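Local atomic coordinates of hypothetical protein Atu0240 (Agrobacterium tumefaciens str. C58, PDB entry 2GAX), a protein that is of unknown function but belongs to an uncharacterised family probably distantly related to the PTH2 peptidyl-tRNA hydrolases, which by itself does not establish any activity. Residues V8-D12 / T63-L68; E36-E40 / P52-Q56; K70-S75 / K126-A131; T82-E88 / A110-A116. All coordinates share one frame; numbering follows the deposited sequence.

Contact 1: residues V8-D12 / T63-L68; sequences VILRD and TDQEAL
Leu-68 slides past Ile-9 in the opposite direction, and its CD1 packs 3.7 Å from Ile-9 CG2. This is where two parallel neighbours of the central sheet, strands 4-11 and 58-63, run out side by side; helix 16-33 lies in the connection between them, a beta-alpha-beta crossover, and the second strand passes straight into helix 65-77. The other methyl of Leu-68, CD2, reaches Arg-11, 4.0 Å from its CB. With CG anti to the backbone N (chi1 -166°), Leu-68 turns this fork at the strand from the first turn of the helix. Thr-63 lies alongside Ile-9, both side chains pointing the same way, with Thr-63 CG2 3.8 Å from Ile-9 CG2. The backbone closes the strand pair from both sides of Arg-11: Thr-63 N donates to Leu-10 O at 3.0 Å, and Asp-12 N donates to Thr-63 O at 2.9 Å. Beyond the pair the Arg-11 guanidinium finds its salt bridges elsewhere, with Asp-13 and Glu-87, while Asp-12 pairs with Lys-19. Asp-64 is the N-cap of helix 65-77: its OD2 accepts from Ala-67 N at 3.0 Å, the N-H coming from above the carboxylate plane.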
# COMPACT_ATOMS: atom_id res chain seq x y z
N VAL A 8 -4.20 2.76 -0.68
CA VAL A 8 -3.77 1.42 -1.06
C VAL A 8 -4.43 1.08 -2.39
O VAL A 8 -5.64 1.22 -2.51
CB VAL A 8 -4.24 0.39 -0.01
CG1 VAL A 8 -3.92 -1.04 -0.46
CG2 VAL A 8 -3.63 0.68 1.36
N ILE A 9 -3.65 0.64 -3.38
CA ILE A 9 -4.19 0.24 -4.69
C ILE A 9 -3.84 -1.22 -5.01
O ILE A 9 -2.66 -1.59 -5.13
CB ILE A 9 -3.74 1.15 -5.88
CG1 ILE A 9 -3.80 2.63 -5.54
CG2 ILE A 9 -4.58 0.88 -7.14
CD1 ILE A 9 -2.48 3.24 -5.05
N LEU A 10 -4.87 -2.04 -5.19
CA LEU A 10 -4.72 -3.47 -5.42
C LEU A 10 -5.05 -3.84 -6.85
O LEU A 10 -5.82 -3.16 -7.52
CB LEU A 10 -5.63 -4.24 -4.46
CG LEU A 10 -5.37 -3.94 -2.98
CD1 LEU A 10 -6.47 -4.50 -2.10
CD2 LEU A 10 -3.98 -4.44 -2.53
N ARG A 11 -4.45 -4.92 -7.35
CA ARG A 11 -4.82 -5.41 -8.67
C ARG A 11 -6.17 -6.12 -8.53
O ARG A 11 -6.31 -6.98 -7.66
CB ARG A 11 -3.74 -6.34 -9.24
CG ARG A 11 -3.81 -6.46 -10.77
CD ARG A 11 -2.71 -7.35 -11.31
NE ARG A 11 -2.91 -8.76 -10.98
CZ ARG A 11 -1.97 -9.70 -11.11
NH1 ARG A 11 -0.77 -9.37 -11.55
NH2 ARG A 11 -2.23 -10.96 -10.79
N ASP A 12 -7.16 -5.75 -9.35
CA ASP A 12 -8.54 -6.17 -9.05
C ASP A 12 -8.77 -7.68 -9.17
O ASP A 12 -9.68 -8.21 -8.53
CB ASP A 12 -9.58 -5.40 -9.87
CG ASP A 12 -10.98 -5.43 -9.23
OD1 ASP A 12 -11.10 -5.64 -7.98
OD2 ASP A 12 -11.97 -5.23 -9.97
N THR A 63 -7.59 -1.62 -9.44
CA THR A 63 -7.54 -1.36 -10.88
C THR A 63 -6.86 -2.51 -11.61
O THR A 63 -6.43 -3.48 -10.98
CB THR A 63 -6.87 0.00 -11.21
OG1 THR A 63 -6.98 0.27 -12.61
CG2 THR A 63 -5.40 0.02 -10.80
N ASP A 64 -6.75 -2.39 -12.93
CA ASP A 64 -6.12 -3.41 -13.77
C ASP A 64 -4.59 -3.32 -13.80
O ASP A 64 -4.00 -2.32 -13.40
CB ASP A 64 -6.69 -3.35 -15.19
CG ASP A 64 -6.43 -2.00 -15.86
OD1 ASP A 64 -7.22 -1.06 -15.63
OD2 ASP A 64 -5.43 -1.89 -16.61
N GLN A 65 -3.97 -4.37 -14.31
CA GLN A 65 -2.50 -4.46 -14.36
C GLN A 65 -1.81 -3.24 -14.97
O GLN A 65 -0.94 -2.64 -14.34
CB GLN A 65 -2.06 -5.73 -15.10
CG GLN A 65 -0.57 -6.01 -15.03
CD GLN A 65 -0.06 -6.15 -13.61
OE1 GLN A 65 0.12 -5.16 -12.89
NE2 GLN A 65 0.22 -7.38 -13.21
N GLU A 66 -2.21 -2.86 -16.18
CA GLU A 66 -1.53 -1.75 -16.85
C GLU A 66 -1.85 -0.42 -16.22
O GLU A 66 -1.00 0.48 -16.22
CB GLU A 66 -1.79 -1.74 -18.36
CG GLU A 66 -1.15 -2.95 -19.07
CD GLU A 66 0.29 -3.17 -18.65
OE1 GLU A 66 1.11 -2.24 -18.78
OE2 GLU A 66 0.60 -4.28 -18.18
N ALA A 67 -3.04 -0.29 -15.63
CA ALA A 67 -3.36 0.92 -14.88
C ALA A 67 -2.54 1.02 -13.58
O ALA A 67 -2.16 2.12 -13.16
CB ALA A 67 -4.84 1.01 -14.60
N LEU A 68 -2.27 -0.12 -12.95
CA LEU A 68 -1.44 -0.14 -11.74
C LEU A 68 0.02 0.18 -12.07
O LEU A 68 0.71 0.82 -11.29
CB LEU A 68 -1.58 -1.48 -11.00
CG LEU A 68 -1.08 -1.67 -9.55
CD1 LEU A 68 -1.51 -0.54 -8.62
CD2 LEU A 68 -1.58 -2.99 -9.02

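Contact 2: residues E36-E40 / P52-Q56; sequences EIIGE and PLSIQ
Ile-37 lies against Ser-54 and Gln-56, and its side chain divides between them. Ile-37 CB is 4.1 Å from Ser-54 OG. CG1 keeps about the same separation from that hydroxyl, and Ile-37 CD1 at the tip comes closer, 3.5 Å from Ser-54 OG. The second branch, Ile-37 CG2, goes to the amide of Gln-56 and stops 3.6 Å from Gln-56 OE1, the two side chains crossing at about a right angle. CG1 sits between the backbone N and the carbonyl carbon (chi1 71°), which sends the long branch to serine and the short one to glutamine.

The backbones meet in a single bridge centred on Ile-38 and Ser-54. Ile-55 N donates to Ile-37 O at 2.7 Å, and Gly-39 N donates to Leu-53 O in a nearly straight bond (N-H...O 170°). Because Gly-39 has no side chain, Ile-55 CG2 can settle directly on its CA at 3.5 Å. Nearer the hairpin, Ile-38 CG2 presses on the Pro-52 ring at CG, 3.5 Å away and tighter than usual for two carbons. A water bridges the two backbones, donating to Glu-40 O and accepting from Leu-53 N.

The two loops thus form the neck of the excursion that carries the small hairpin of strands 42-43 and 49-50. Ile-37 and Ile-38 rest on Val-31 of helix 16-33, Ile-37 also reaches Ile-6 of strand 4-11, and Gln-56 is held by Thr-4 and Arg-118 just before strand 58-63 begins.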
# COMPACT_ATOMS: atom_id res chain seq x y z
N GLU A 36 4.78 8.31 12.97
CA GLU A 36 3.94 9.39 13.51
C GLU A 36 2.42 9.20 13.30
O GLU A 36 1.61 9.85 13.97
CB GLU A 36 4.39 10.74 12.91
CG GLU A 36 5.80 11.16 13.31
CD GLU A 36 6.92 10.54 12.44
OE1 GLU A 36 6.64 9.90 11.40
OE2 GLU A 36 8.10 10.71 12.83
N ILE A 37 2.02 8.30 12.39
CA ILE A 37 0.58 8.05 12.19
C ILE A 37 -0.06 7.23 13.33
O ILE A 37 -1.27 7.22 13.49
CB ILE A 37 0.23 7.45 10.78
CG1 ILE A 37 0.70 6.00 10.65
CG2 ILE A 37 0.79 8.32 9.64
CD1 ILE A 37 0.01 5.21 9.51
N ILE A 38 0.77 6.58 14.15
CA ILE A 38 0.25 5.77 15.23
C ILE A 38 -0.19 6.64 16.40
O ILE A 38 0.57 7.49 16.89
CB ILE A 38 1.30 4.71 15.66
CG1 ILE A 38 1.62 3.74 14.50
CG2 ILE A 38 0.86 3.99 16.93
CD1 ILE A 38 0.44 3.08 13.82
N GLY A 39 -1.43 6.45 16.86
CA GLY A 39 -1.92 7.23 18.00
C GLY A 39 -1.76 6.64 19.38
O GLY A 39 -0.81 5.89 19.66
N GLU A 40 -2.70 6.99 20.25
CA GLU A 40 -2.76 6.52 21.64
C GLU A 40 -3.37 5.11 21.71
O GLU A 40 -4.13 4.73 20.83
CB GLU A 40 -3.64 7.49 22.44
CG GLU A 40 -2.92 8.76 22.84
CD GLU A 40 -1.86 8.46 23.88
OE1 GLU A 40 -2.22 8.22 25.06
OE2 GLU A 40 -0.66 8.44 23.50
N PRO A 52 -2.23 0.73 19.73
CA PRO A 52 -2.66 1.97 19.10
C PRO A 52 -2.69 1.75 17.58
O PRO A 52 -1.98 0.87 17.08
CB PRO A 52 -1.57 2.95 19.48
CG PRO A 52 -0.32 2.11 19.61
CD PRO A 52 -0.82 0.78 20.18
N LEU A 53 -3.52 2.51 16.87
CA LEU A 53 -3.69 2.31 15.42
C LEU A 53 -3.39 3.60 14.67
O LEU A 53 -3.14 4.63 15.29
CB LEU A 53 -5.13 1.83 15.11
CG LEU A 53 -5.76 0.67 15.91
CD1 LEU A 53 -7.20 0.43 15.45
CD2 LEU A 53 -4.95 -0.65 15.86
N SER A 54 -3.41 3.55 13.33
CA SER A 54 -3.28 4.76 12.52
C SER A 54 -4.35 5.75 12.90
O SER A 54 -5.52 5.38 13.07
CB SER A 54 -3.40 4.45 11.02
OG SER A 54 -3.39 5.67 10.27
N ILE A 55 -3.94 7.00 13.08
CA ILE A 55 -4.89 8.07 13.34
C ILE A 55 -5.45 8.62 12.04
O ILE A 55 -6.42 9.37 12.05
CB ILE A 55 -4.25 9.21 14.17
CG1 ILE A 55 -3.04 9.82 13.43
CG2 ILE A 55 -3.89 8.71 15.54
CD1 ILE A 55 -2.45 11.06 14.11
N GLN A 56 -4.82 8.24 10.93
CA GLN A 56 -5.15 8.78 9.61
C GLN A 56 -5.98 7.77 8.80
O GLN A 56 -5.64 6.58 8.78
CB GLN A 56 -3.83 9.10 8.89
CG GLN A 56 -3.93 9.81 7.58
CD GLN A 56 -2.59 10.36 7.07
OE1 GLN A 56 -1.56 10.33 7.77
NE2 GLN A 56 -2.60 10.86 5.85
O HOH W 1 -4.46 5.01 18.19

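Contact 3: residues K70-S75 / K126-A131; sequences KIHQRS and KITKGA
The guanidinium of Arg-74 has Lys-129 CB over one face, 3.8 Å from NH1, and Ile-127 O at its edge in the plane of the group. Arg-74 NH1 does the gripping: it donates to Ile-127 O at 2.8 Å, approaching from above that carbonyl's plane, and to Lys-129 O at 3.0 Å, this time on a lone pair, with the oxygen tilted 20° from the guanidinium plane. The Arg-74 chain is extended from CG to NE, and Arg-74 CD lies 3.4 Å from Lys-126 O.

Lys-129 O has a second donor: Lys-70 NZ reaches it in the carbonyl plane at 3.1 Å. The lysine chain bends at its last torsion (chi4 47°) to bring the ammonium there, and NZ also bonds to Ala-67 O in its own helix.

Beneath this polar rim the contact is greasy. Ile-71 CG2 meets Ile-127 CG2 at 3.9 Å, their side chains crossing at a slant, and Ile-71 CD1 reaches Ala-131 CB. Ile-127 also lies along Ser-75, whose hydroxyl turns back to His-72 O. The chain leaves helix 121-127 through a type II turn from Thr-128 to Ala-131, closed by Ala-131 N to Thr-128 O, with Gly-130 at a positive phi of 110°.

Two cationic side chains of helix 65-77 therefore serve carbonyls at the C-terminal end of helix 121-127 and in the turn beyond it. Positive charge placed there would probably be favoured by the helix dipole, and Lys-129 O, which accepts two hydrogen bonds, should help fix the turn in place.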
# COMPACT_ATOMS: atom_id res chain seq x y z
N LYS A 70 1.05 2.36 -14.47
CA LYS A 70 1.19 3.81 -14.61
C LYS A 70 1.16 4.54 -13.27
O LYS A 70 1.92 5.48 -13.06
CB LYS A 70 0.18 4.41 -15.61
CG LYS A 70 -1.23 3.89 -15.47
CD LYS A 70 -2.26 4.77 -16.22
CE LYS A 70 -3.71 4.47 -15.75
NZ LYS A 70 -3.86 4.42 -14.24
N ILE A 71 0.30 4.08 -12.36
CA ILE A 71 0.25 4.58 -10.98
C ILE A 71 1.61 4.42 -10.31
O ILE A 71 2.15 5.36 -9.72
CB ILE A 71 -0.89 3.89 -10.17
CG1 ILE A 71 -2.26 4.37 -10.68
CG2 ILE A 71 -0.74 4.19 -8.67
CD1 ILE A 71 -3.47 3.57 -10.18
N HIS A 72 2.18 3.22 -10.41
CA HIS A 72 3.55 2.96 -9.98
C HIS A 72 4.53 3.97 -10.60
O HIS A 72 5.26 4.68 -9.90
CB HIS A 72 3.91 1.51 -10.31
CG HIS A 72 5.30 1.11 -9.96
ND1 HIS A 72 5.93 0.02 -10.52
CD2 HIS A 72 6.20 1.65 -9.09
CE1 HIS A 72 7.15 -0.09 -10.03
NE2 HIS A 72 7.34 0.89 -9.16
N GLN A 73 4.52 4.06 -11.93
CA GLN A 73 5.33 5.04 -12.68
C GLN A 73 5.12 6.50 -12.26
O GLN A 73 6.07 7.24 -12.11
CB GLN A 73 5.11 4.85 -14.19
CG GLN A 73 5.66 3.51 -14.70
CD GLN A 73 5.20 3.16 -16.10
OE1 GLN A 73 4.09 3.50 -16.52
NE2 GLN A 73 6.06 2.47 -16.84
N ARG A 74 3.87 6.89 -12.04
CA ARG A 74 3.56 8.24 -11.58
C ARG A 74 4.17 8.52 -10.20
O ARG A 74 4.66 9.61 -9.96
CB ARG A 74 2.06 8.50 -11.52
CG ARG A 74 1.34 8.52 -12.86
CD ARG A 74 0.04 9.24 -12.70
NE ARG A 74 -0.84 9.06 -13.85
CZ ARG A 74 -1.91 8.27 -13.87
NH1 ARG A 74 -2.26 7.59 -12.79
NH2 ARG A 74 -2.64 8.19 -14.97
N SER A 75 4.14 7.53 -9.30
CA SER A 75 4.65 7.75 -7.93
C SER A 75 6.16 7.99 -7.93
O SER A 75 6.64 8.83 -7.18
CB SER A 75 4.29 6.60 -6.99
OG SER A 75 4.97 5.41 -7.35
N LYS A 126 -3.47 12.78 -8.07
CA LYS A 126 -2.81 12.73 -9.39
C LYS A 126 -2.17 11.37 -9.67
O LYS A 126 -2.26 10.85 -10.78
CB LYS A 126 -1.75 13.84 -9.50
CG LYS A 126 -2.34 15.25 -9.61
CD LYS A 126 -1.26 16.33 -9.70
CE LYS A 126 -1.84 17.64 -10.21
NZ LYS A 126 -2.49 17.49 -11.56
N ILE A 127 -1.51 10.80 -8.66
CA ILE A 127 -0.83 9.53 -8.82
C ILE A 127 -1.83 8.41 -9.10
O ILE A 127 -1.64 7.62 -10.02
CB ILE A 127 0.05 9.22 -7.58
CG1 ILE A 127 1.33 10.05 -7.64
CG2 ILE A 127 0.37 7.73 -7.49
CD1 ILE A 127 2.07 10.14 -6.32
N THR A 128 -2.92 8.40 -8.34
CA THR A 128 -3.89 7.31 -8.35
C THR A 128 -4.98 7.45 -9.44
O THR A 128 -5.90 6.64 -9.49
CB THR A 128 -4.59 7.15 -6.98
OG1 THR A 128 -5.41 8.30 -6.72
CG2 THR A 128 -3.56 7.00 -5.85
N LYS A 129 -4.86 8.47 -10.29
CA LYS A 129 -5.83 8.69 -11.37
C LYS A 129 -6.09 7.42 -12.18
O LYS A 129 -5.16 6.73 -12.61
CB LYS A 129 -5.36 9.81 -12.30
CG LYS A 129 -6.42 10.31 -13.29
CD LYS A 129 -5.79 11.32 -14.25
CE LYS A 129 -6.72 11.69 -15.39
NZ LYS A 129 -6.01 12.57 -16.35
N GLY A 130 -7.37 7.10 -12.37
CA GLY A 130 -7.75 5.92 -13.12
C GLY A 130 -8.36 4.85 -12.22
O GLY A 130 -9.37 4.23 -12.59
N ALA A 131 -7.76 4.66 -11.05
CA ALA A 131 -8.18 3.64 -10.08
C ALA A 131 -9.60 3.86 -9.56
O ALA A 131 -10.07 4.99 -9.46
CB ALA A 131 -7.18 3.57 -8.92

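Contact 4: residues T82-E88 / A110-A116; sequences TSLYIEE and AKVVGMA
Leu-84 and Met-115, a selenomethionine here, face each other in a non-hydrogen-bonded pair of antiparallel strands 83-86 and 112-120, a ladder interrupted by a classic beta bulge. This is the tight part. Leu-84 CD1 sits 3.6 Å from Met-115 CG and also touches Val-112 CG1 at 3.7 Å, its side chain crossing that valine's at about a right angle. Met-115 crosses Thr-82 at a slant, Met-115 SE 3.9 Å from Thr-82 CG2. These residues pack under helix 65-77. On the sheet's other face Tyr-85 and Ala-116 turn to helix 16-33. With CG1 of Val-113 anti to the carbonyl carbon (chi1 -60°), Val-113 CG2 falls between N and C and comes 3.5 Å from Tyr-85 CD2.

At the bulge Val-113 and Gly-114 both face Tyr-85, and Tyr-85 O takes an N-H from each, at 2.8 Å from Val-113 N and 3.2 Å from Gly-114 N.

Past it the pairing loosens towards solvent. Glu-87 N still bonds to Lys-111 O, but the exposed lysine chain only brushes Glu-88: Lys-111 NZ is 4.4 Å from Glu-88 OE2, beyond a salt bridge. A water spans this end, donating to Glu-88 OE1 and accepting from Lys-111 N at 2.9 Å.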
# COMPACT_ATOMS: atom_id res chain seq x y z
N THR A 82 7.21 4.37 -2.00
CA THR A 82 5.95 3.64 -1.80
C THR A 82 6.20 2.27 -1.20
O THR A 82 7.32 1.78 -1.22
CB THR A 82 5.20 3.44 -3.15
OG1 THR A 82 6.05 2.77 -4.09
CG2 THR A 82 4.74 4.77 -3.72
N SER A 83 5.17 1.65 -0.64
CA SER A 83 5.20 0.19 -0.44
C SER A 83 4.75 -0.48 -1.73
O SER A 83 3.84 0.00 -2.39
CB SER A 83 4.25 -0.22 0.69
OG SER A 83 4.54 0.51 1.86
N LEU A 84 5.38 -1.60 -2.08
CA LEU A 84 5.10 -2.28 -3.35
C LEU A 84 5.18 -3.79 -3.18
O LEU A 84 6.03 -4.30 -2.44
CB LEU A 84 6.06 -1.82 -4.45
CG LEU A 84 5.55 -1.94 -5.89
CD1 LEU A 84 4.50 -0.90 -6.22
CD2 LEU A 84 6.69 -1.90 -6.89
N TYR A 85 4.29 -4.48 -3.88
CA TYR A 85 4.14 -5.93 -3.79
C TYR A 85 3.91 -6.42 -5.22
O TYR A 85 3.00 -5.95 -5.90
CB TYR A 85 2.92 -6.24 -2.91
CG TYR A 85 2.85 -7.63 -2.29
CD1 TYR A 85 2.78 -7.78 -0.90
CD2 TYR A 85 2.85 -8.78 -3.09
CE1 TYR A 85 2.71 -9.06 -0.31
CE2 TYR A 85 2.76 -10.05 -2.52
CZ TYR A 85 2.70 -10.18 -1.14
OH TYR A 85 2.61 -11.44 -0.60
N ILE A 86 4.77 -7.33 -5.68
CA ILE A 86 4.67 -7.90 -7.03
C ILE A 86 4.16 -9.34 -6.95
O ILE A 86 4.26 -9.98 -5.91
CB ILE A 86 6.01 -7.84 -7.84
CG1 ILE A 86 7.12 -8.70 -7.19
CG2 ILE A 86 6.50 -6.39 -8.01
CD1 ILE A 86 8.31 -8.98 -8.12
N GLU A 87 3.63 -9.84 -8.07
CA GLU A 87 3.02 -11.16 -8.14
C GLU A 87 3.95 -12.29 -7.67
O GLU A 87 3.52 -13.21 -6.97
CB GLU A 87 2.55 -11.44 -9.57
CG GLU A 87 1.60 -12.64 -9.71
CD GLU A 87 1.11 -12.82 -11.13
OE1 GLU A 87 0.59 -11.86 -11.71
OE2 GLU A 87 1.28 -13.94 -11.68
N GLU A 88 5.22 -12.20 -8.06
CA GLU A 88 6.18 -13.24 -7.78
C GLU A 88 6.42 -13.41 -6.29
O GLU A 88 6.86 -14.47 -5.86
CB GLU A 88 7.51 -12.99 -8.49
CG GLU A 88 7.51 -13.29 -9.98
CD GLU A 88 6.81 -12.24 -10.84
OE1 GLU A 88 6.40 -11.18 -10.32
OE2 GLU A 88 6.69 -12.49 -12.05
N ALA A 110 7.56 -5.18 -14.18
CA ALA A 110 6.98 -5.80 -12.99
C ALA A 110 5.49 -6.13 -13.14
O ALA A 110 4.77 -5.48 -13.91
CB ALA A 110 7.23 -4.94 -11.74
N LYS A 111 5.04 -7.16 -12.42
CA LYS A 111 3.61 -7.43 -12.31
C LYS A 111 3.18 -7.00 -10.92
O LYS A 111 3.09 -7.81 -10.01
CB LYS A 111 3.28 -8.90 -12.56
CG LYS A 111 3.60 -9.38 -13.96
CD LYS A 111 3.67 -10.91 -14.03
CE LYS A 111 3.45 -11.40 -15.46
NZ LYS A 111 4.33 -12.57 -15.78
N VAL A 112 2.98 -5.70 -10.74
CA VAL A 112 2.55 -5.17 -9.45
C VAL A 112 1.16 -5.67 -9.12
O VAL A 112 0.25 -5.60 -9.96
CB VAL A 112 2.56 -3.64 -9.39
CG1 VAL A 112 2.15 -3.16 -8.00
CG2 VAL A 112 3.96 -3.12 -9.71
N VAL A 113 1.01 -6.20 -7.91
CA VAL A 113 -0.30 -6.61 -7.42
C VAL A 113 -0.86 -5.65 -6.35
O VAL A 113 -2.04 -5.68 -6.04
CB VAL A 113 -0.31 -8.08 -6.95
CG1 VAL A 113 0.08 -8.99 -8.13
CG2 VAL A 113 0.66 -8.30 -5.77
N GLY A 114 -0.00 -4.78 -5.82
CA GLY A 114 -0.46 -3.78 -4.87
C GLY A 114 0.58 -2.72 -4.63
O GLY A 114 1.77 -2.98 -4.77
N MSE A 115 0.12 -1.53 -4.28
CA MSE A 115 0.97 -0.41 -3.88
C MSE A 115 0.24 0.42 -2.85
O MSE A 115 -0.99 0.53 -2.88
CB MSE A 115 1.31 0.47 -5.08
CG MSE A 115 2.32 1.58 -4.79
SE MSE A 115 2.65 2.72 -6.37
CE MSE A 115 1.48 4.22 -5.94
N ALA A 116 0.98 0.98 -1.91
CA ALA A 116 0.42 1.95 -0.98
C ALA A 116 1.34 3.12 -0.92
O ALA A 116 2.56 2.97 -1.02
CB ALA A 116 0.25 1.38 0.41
O HOH W 2 7.09 -9.01 -11.43

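In the fold
Contacts 1, 3 and 4 form one continuous body, with centres 9 to 13 Å apart. Strands 4-11 and 112-120 are sheet neighbours, so contacts 1 and 4 meet through their backbones: Ile-9 N lies 2.7 Å from Met-115 O, probably a hydrogen bond. Helix 65-77 covers that sheet and enters both contact 1 and contact 3; Ile-71 CG2 meets Met-115 CE at 3.5 Å, joining contact 3 to contact 4. Contact 2 stands apart, its centre 24 to 27 Å from the others and its nearest atoms about 10 Å from contacts 1 and 4. The Gln-56 side chain there lies about 4 Å from a bound phosphate, which probably comes from the crystallisation liquor, though such ions often mark pockets.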